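Local coordinates for protein bifunctional cytochrome P450/NADPH--P450 reductase (Deinococcus aerius, PDB 7F3H) that hydroxylates organic substrates, probably fatty acids among them, at a heme iron, probably with electrons from NADPH passed on by its fused reductase, at residues F32-F44 and R51-A63. Sequence-based numbering, arbitrary orientation.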
loop_
_atom_site.group_PDB
_atom_site.type_symbol
_atom_site.label_atom_id
_atom_site.label_comp_id
_atom_site.label_asym_id
_atom_site.label_seq_id
_atom_site.Cartn_x
_atom_site.Cartn_y
_atom_site.Cartn_z
ATOM N N PHE A 32 -2.569 17.425 -8.083
ATOM C CA PHE A 32 -2.955 16.814 -9.354
ATOM C C PHE A 32 -4.446 16.531 -9.381
ATOM O O PHE A 32 -5.099 16.696 -10.413
ATOM C CB PHE A 32 -2.185 15.518 -9.584
ATOM C CG PHE A 32 -0.704 15.688 -9.599
ATOM C CD1 PHE A 32 -0.133 16.891 -9.983
ATOM C CD2 PHE A 32 0.119 14.633 -9.228
ATOM C CE1 PHE A 32 1.240 17.030 -10.011
ATOM C CE2 PHE A 32 1.492 14.763 -9.254
ATOM C CZ PHE A 32 2.059 15.966 -9.642
ATOM N N PHE A 33 -4.994 16.105 -8.244
ATOM C CA PHE A 33 -6.425 15.837 -8.151
ATOM C C PHE A 33 -7.266 17.092 -8.422
ATOM O O PHE A 33 -8.260 17.030 -9.172
ATOM C CB PHE A 33 -6.732 15.252 -6.787
ATOM C CG PHE A 33 -8.181 15.084 -6.529
ATOM C CD1 PHE A 33 -8.839 13.933 -6.943
ATOM C CD2 PHE A 33 -8.897 16.068 -5.860
ATOM C CE1 PHE A 33 -10.190 13.762 -6.699
ATOM C CE2 PHE A 33 -10.250 15.906 -5.620
ATOM C CZ PHE A 33 -10.897 14.741 -6.043
ATOM N N GLN A 34 -6.876 18.243 -7.843
ATOM C CA GLN A 34 -7.618 19.488 -8.099
ATOM C C GLN A 34 -7.541 19.873 -9.579
ATOM O O GLN A 34 -8.572 20.171 -10.216
ATOM C CB GLN A 34 -7.087 20.638 -7.239
ATOM C CG GLN A 34 -7.548 20.669 -5.783
ATOM C CD GLN A 34 -9.056 20.436 -5.556
ATOM O OE1 GLN A 34 -9.441 19.712 -4.633
ATOM N NE2 GLN A 34 -9.900 21.065 -6.372
ATOM N N LEU A 35 -6.322 19.869 -10.154
ATOM C CA LEU A 35 -6.226 20.042 -11.606
ATOM C C LEU A 35 -7.171 19.124 -12.354
ATOM O O LEU A 35 -7.898 19.579 -13.245
ATOM C CB LEU A 35 -4.837 19.815 -12.178
ATOM C CG LEU A 35 -3.861 20.947 -12.191
ATOM C CD1 LEU A 35 -2.529 20.403 -12.746
ATOM C CD2 LEU A 35 -4.509 21.962 -13.145
ATOM N N ALA A 36 -7.138 17.823 -12.047
ATOM C CA ALA A 36 -7.966 16.878 -12.786
ATOM C C ALA A 36 -9.422 17.314 -12.740
ATOM O O ALA A 36 -10.140 17.233 -13.746
ATOM C CB ALA A 36 -7.802 15.475 -12.219
ATOM N N ARG A 37 -9.843 17.876 -11.602
ATOM C CA ARG A 37 -11.230 18.325 -11.495
ATOM C C ARG A 37 -11.501 19.533 -12.376
ATOM O O ARG A 37 -12.652 19.747 -12.767
ATOM C CB ARG A 37 -11.546 18.708 -10.049
ATOM C CG ARG A 37 -11.910 17.558 -9.172
ATOM C CD ARG A 37 -13.263 16.966 -9.565
ATOM N NE ARG A 37 -13.824 16.223 -8.442
ATOM C CZ ARG A 37 -13.724 14.906 -8.295
ATOM N NH1 ARG A 37 -13.065 14.189 -9.202
ATOM N NH2 ARG A 37 -14.265 14.314 -7.231
ATOM N N GLN A 38 -10.453 20.262 -12.777
ATOM C CA GLN A 38 -10.661 21.349 -13.738
ATOM C C GLN A 38 -10.671 20.837 -15.167
ATOM O O GLN A 38 -11.273 21.475 -16.036
ATOM C CB GLN A 38 -9.567 22.426 -13.674
ATOM C CG GLN A 38 -9.172 22.948 -12.318
ATOM C CD GLN A 38 -10.338 23.494 -11.581
ATOM O OE1 GLN A 38 -11.134 24.254 -12.137
ATOM N NE2 GLN A 38 -10.477 23.098 -10.319
ATOM N N ILE A 39 -10.028 19.706 -15.445
ATOM C CA ILE A 39 -9.841 19.303 -16.838
ATOM C C ILE A 39 -10.690 18.077 -17.171
ATOM O O ILE A 39 -10.318 16.940 -16.839
ATOM C CB ILE A 39 -8.343 19.061 -17.106
ATOM C CG1 ILE A 39 -7.523 20.266 -16.594
ATOM C CG2 ILE A 39 -8.057 18.780 -18.591
ATOM C CD1 ILE A 39 -6.056 20.229 -16.921
ATOM N N PRO A 40 -11.814 18.259 -17.874
ATOM C CA PRO A 40 -12.748 17.139 -18.076
ATOM C C PRO A 40 -12.316 16.138 -19.129
ATOM O O PRO A 40 -12.866 15.028 -19.133
ATOM C CB PRO A 40 -14.047 17.837 -18.494
ATOM C CG PRO A 40 -13.576 19.073 -19.202
ATOM C CD PRO A 40 -12.344 19.526 -18.416
ATOM N N GLU A 41 -11.325 16.459 -19.973
ATOM C CA GLU A 41 -10.832 15.505 -20.971
ATOM C C GLU A 41 -10.218 14.261 -20.365
ATOM O O GLU A 41 -9.909 13.318 -21.104
ATOM C CB GLU A 41 -9.793 16.137 -21.889
ATOM C CG GLU A 41 -10.336 17.190 -22.789
ATOM C CD GLU A 41 -10.188 18.557 -22.156
ATOM O OE1 GLU A 41 -10.257 18.633 -20.908
ATOM O OE2 GLU A 41 -10.020 19.556 -22.890
ATOM N N GLY A 42 -9.886 14.276 -19.081
ATOM C CA GLY A 42 -9.462 13.058 -18.426
ATOM C C GLY A 42 -7.967 12.793 -18.437
ATOM O O GLY A 42 -7.542 11.754 -17.890
ATOM N N LEU A 43 -7.149 13.686 -19.021
ATOM C CA LEU A 43 -5.703 13.565 -18.847
ATOM C C LEU A 43 -5.110 14.965 -19.035
ATOM O O LEU A 43 -5.672 15.797 -19.751
ATOM C CB LEU A 43 -5.025 12.570 -19.847
ATOM C CG LEU A 43 -4.626 12.897 -21.306
ATOM C CD1 LEU A 43 -3.694 11.842 -21.980
ATOM C CD2 LEU A 43 -5.740 13.317 -22.220
ATOM N N PHE A 44 -3.958 15.213 -18.417
ATOM C CA PHE A 44 -3.282 16.497 -18.626
ATOM C C PHE A 44 -1.773 16.310 -18.568
ATOM O O PHE A 44 -1.269 15.243 -18.213
ATOM C CB PHE A 44 -3.733 17.584 -17.634
ATOM C CG PHE A 44 -3.442 17.260 -16.182
ATOM C CD1 PHE A 44 -2.152 17.366 -15.667
ATOM C CD2 PHE A 44 -4.469 16.881 -15.326
ATOM C CE1 PHE A 44 -1.888 17.072 -14.359
ATOM C CE2 PHE A 44 -4.221 16.595 -14.000
ATOM C CZ PHE A 44 -2.923 16.684 -13.514
ATOM N N ARG A 51 11.736 16.884 -18.048
ATOM C CA ARG A 51 10.681 15.965 -18.466
ATOM C C ARG A 51 9.269 16.533 -18.609
ATOM O O ARG A 51 8.899 17.604 -18.125
ATOM C CB ARG A 51 10.480 14.847 -17.481
ATOM C CG ARG A 51 11.020 13.507 -17.622
ATOM C CD ARG A 51 10.114 13.209 -16.470
ATOM N NE ARG A 51 9.088 12.195 -16.606
ATOM C CZ ARG A 51 8.325 11.818 -15.583
ATOM N NH1 ARG A 51 8.480 12.369 -14.381
ATOM N NH2 ARG A 51 7.355 10.936 -15.789
ATOM N N THR A 52 8.469 15.698 -19.286
ATOM C CA THR A 52 7.017 15.772 -19.370
ATOM C C THR A 52 6.351 14.847 -18.353
ATOM O O THR A 52 6.615 13.637 -18.345
ATOM C CB THR A 52 6.573 15.359 -20.777
ATOM O OG1 THR A 52 7.165 16.240 -21.744
ATOM C CG2 THR A 52 5.036 15.394 -20.877
ATOM N N LEU A 53 5.448 15.396 -17.528
ATOM C CA LEU A 53 4.628 14.577 -16.634
ATOM C C LEU A 53 3.206 14.524 -17.186
ATOM O O LEU A 53 2.629 15.565 -17.520
ATOM C CB LEU A 53 4.636 15.103 -15.188
ATOM C CG LEU A 53 3.973 14.272 -14.057
ATOM C CD1 LEU A 53 4.647 12.912 -13.847
ATOM C CD2 LEU A 53 3.983 15.027 -12.730
ATOM N N ILE A 54 2.667 13.311 -17.356
ATOM C CA ILE A 54 1.308 13.117 -17.857
ATOM C C ILE A 54 0.495 12.405 -16.786
ATOM O O ILE A 54 0.971 11.425 -16.190
ATOM C CB ILE A 54 1.302 12.336 -19.182
ATOM C CG1 ILE A 54 2.233 13.040 -20.173
ATOM C CG2 ILE A 54 -0.114 12.206 -19.737
ATOM C CD1 ILE A 54 2.289 12.402 -21.512
ATOM N N GLN A 55 -0.723 12.912 -16.533
ATOM C CA GLN A 55 -1.653 12.349 -15.550
ATOM C C GLN A 55 -2.952 11.892 -16.223
ATOM O O GLN A 55 -3.563 12.661 -16.979
ATOM C CB GLN A 55 -1.967 13.374 -14.454
ATOM C CG GLN A 55 -0.762 13.767 -13.586
ATOM C CD GLN A 55 -0.428 12.733 -12.539
ATOM O OE1 GLN A 55 -1.216 11.827 -12.256
ATOM N NE2 GLN A 55 0.729 12.880 -11.930
ATOM N N ALA A 56 -3.376 10.646 -15.944
ATOM C CA ALA A 56 -4.577 10.082 -16.557
ATOM C C ALA A 56 -5.564 9.580 -15.520
ATOM O O ALA A 56 -5.181 8.863 -14.594
ATOM C CB ALA A 56 -4.242 8.932 -17.469
ATOM N N TYR A 57 -6.852 9.880 -15.746
ATOM C CA TYR A 57 -7.929 9.572 -14.808
ATOM C C TYR A 57 -9.290 9.296 -15.469
ATOM O O TYR A 57 -10.227 8.877 -14.780
ATOM C CB TYR A 57 -8.008 10.703 -13.761
ATOM C CG TYR A 57 -8.029 12.094 -14.361
ATOM C CD1 TYR A 57 -6.828 12.718 -14.724
ATOM C CD2 TYR A 57 -9.219 12.803 -14.528
ATOM C CE1 TYR A 57 -6.816 13.962 -15.293
ATOM C CE2 TYR A 57 -9.207 14.074 -15.084
ATOM C CZ TYR A 57 -8.002 14.638 -15.468
ATOM O OH TYR A 57 -7.965 15.897 -16.009
ATOM N N ASP A 58 -9.428 9.556 -16.777
ATOM C CA ASP A 58 -10.635 9.142 -17.513
ATOM C C ASP A 58 -10.727 7.617 -17.533
ATOM O O ASP A 58 -9.756 6.952 -17.941
ATOM C CB ASP A 58 -10.612 9.655 -18.955
ATOM C CG ASP A 58 -11.893 9.312 -19.724
ATOM O OD1 ASP A 58 -12.887 10.018 -19.517
ATOM O OD2 ASP A 58 -11.913 8.379 -20.548
ATOM N N PRO A 59 -11.862 7.026 -17.131
ATOM C CA PRO A 59 -11.928 5.551 -17.061
ATOM C C PRO A 59 -11.647 4.854 -18.389
ATOM O O PRO A 59 -10.935 3.843 -18.402
ATOM C CB PRO A 59 -13.356 5.279 -16.555
ATOM C CG PRO A 59 -13.778 6.561 -15.852
ATOM C CD PRO A 59 -13.096 7.670 -16.641
ATOM N N ASN A 60 -12.084 5.398 -19.524
ATOM C CA ASN A 60 -11.812 4.665 -20.761
ATOM C C ASN A 60 -10.344 4.787 -21.179
ATOM O O ASN A 60 -9.731 3.796 -21.645
ATOM C CB ASN A 60 -12.720 5.172 -21.866
ATOM C CG ASN A 60 -14.176 4.945 -21.571
ATOM O OD1 ASN A 60 -14.584 3.870 -21.103
ATOM N ND2 ASN A 60 -14.983 5.968 -21.837
ATOM N N LEU A 61 -9.768 5.993 -21.013
ATOM C CA LEU A 61 -8.332 6.192 -21.234
ATOM C C LEU A 61 -7.539 5.255 -20.356
ATOM O O LEU A 61 -6.614 4.586 -20.829
ATOM C CB LEU A 61 -7.921 7.650 -20.967
ATOM C CG LEU A 61 -8.462 8.739 -21.924
ATOM C CD1 LEU A 61 -7.928 10.144 -21.592
ATOM C CD2 LEU A 61 -8.195 8.375 -23.394
ATOM N N VAL A 62 -7.942 5.126 -19.094
ATOM C CA VAL A 62 -7.190 4.266 -18.200
ATOM C C VAL A 62 -7.307 2.820 -18.642
ATOM O O VAL A 62 -6.323 2.073 -18.589
ATOM C CB VAL A 62 -7.653 4.434 -16.744
ATOM C CG1 VAL A 62 -7.054 3.324 -15.906
ATOM C CG2 VAL A 62 -7.211 5.776 -16.205
ATOM N N ALA A 63 -8.485 2.406 -19.127
ATOM C CA ALA A 63 -8.599 1.080 -19.736
ATOM C C ALA A 63 -7.535 0.887 -20.810
ATOM O O ALA A 63 -6.867 -0.156 -20.874
ATOM C CB ALA A 63 -9.990 0.875 -20.328
#
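Tyr57 slides its ring between Ala36 of helix 28-38 and Gly42 of the following turn. The Ala36 methyl sits over one face, CB 3.4 Å from the centroid of the Tyr57 ring; the peptide of Gly42 covers the opposite face, its CA 3.8 Å from that centroid. Alanine suits the flat ring because its small methyl lets the helix come close. Gly42, with phi 92°, has a backbone where a CB would press on the carbonyl O of Glu41 and on Asp58 CB. With CG between backbone N and carbonyl carbon (chi1 49°), the phenol reaches the turn, where Tyr57 OH donates to a lone pair of Ile39 O at 2.7 Å, in the carbonyl plane. A phenylalanine here would probably keep the sandwich but leave the Ile39 carbonyl without this donor. The Tyr57 contacts tie helix 28-38 to the hairpin of strands 43-48 and 51-56, at the margin of the small beta-sheet of the cytochrome P450 fold. Phe44 and Gln55 form an antiparallel hydrogen-bonded pair, and Gln55 CB lies over one face of the Phe44 ring, whose edge meets Tyr57 OH. Gly42 O grips two donors, Tyr57 N and Asp58 N, while Asp58 suits the N-cap of helix 59-65 because its carboxylate OD2 accepts from Leu61 N.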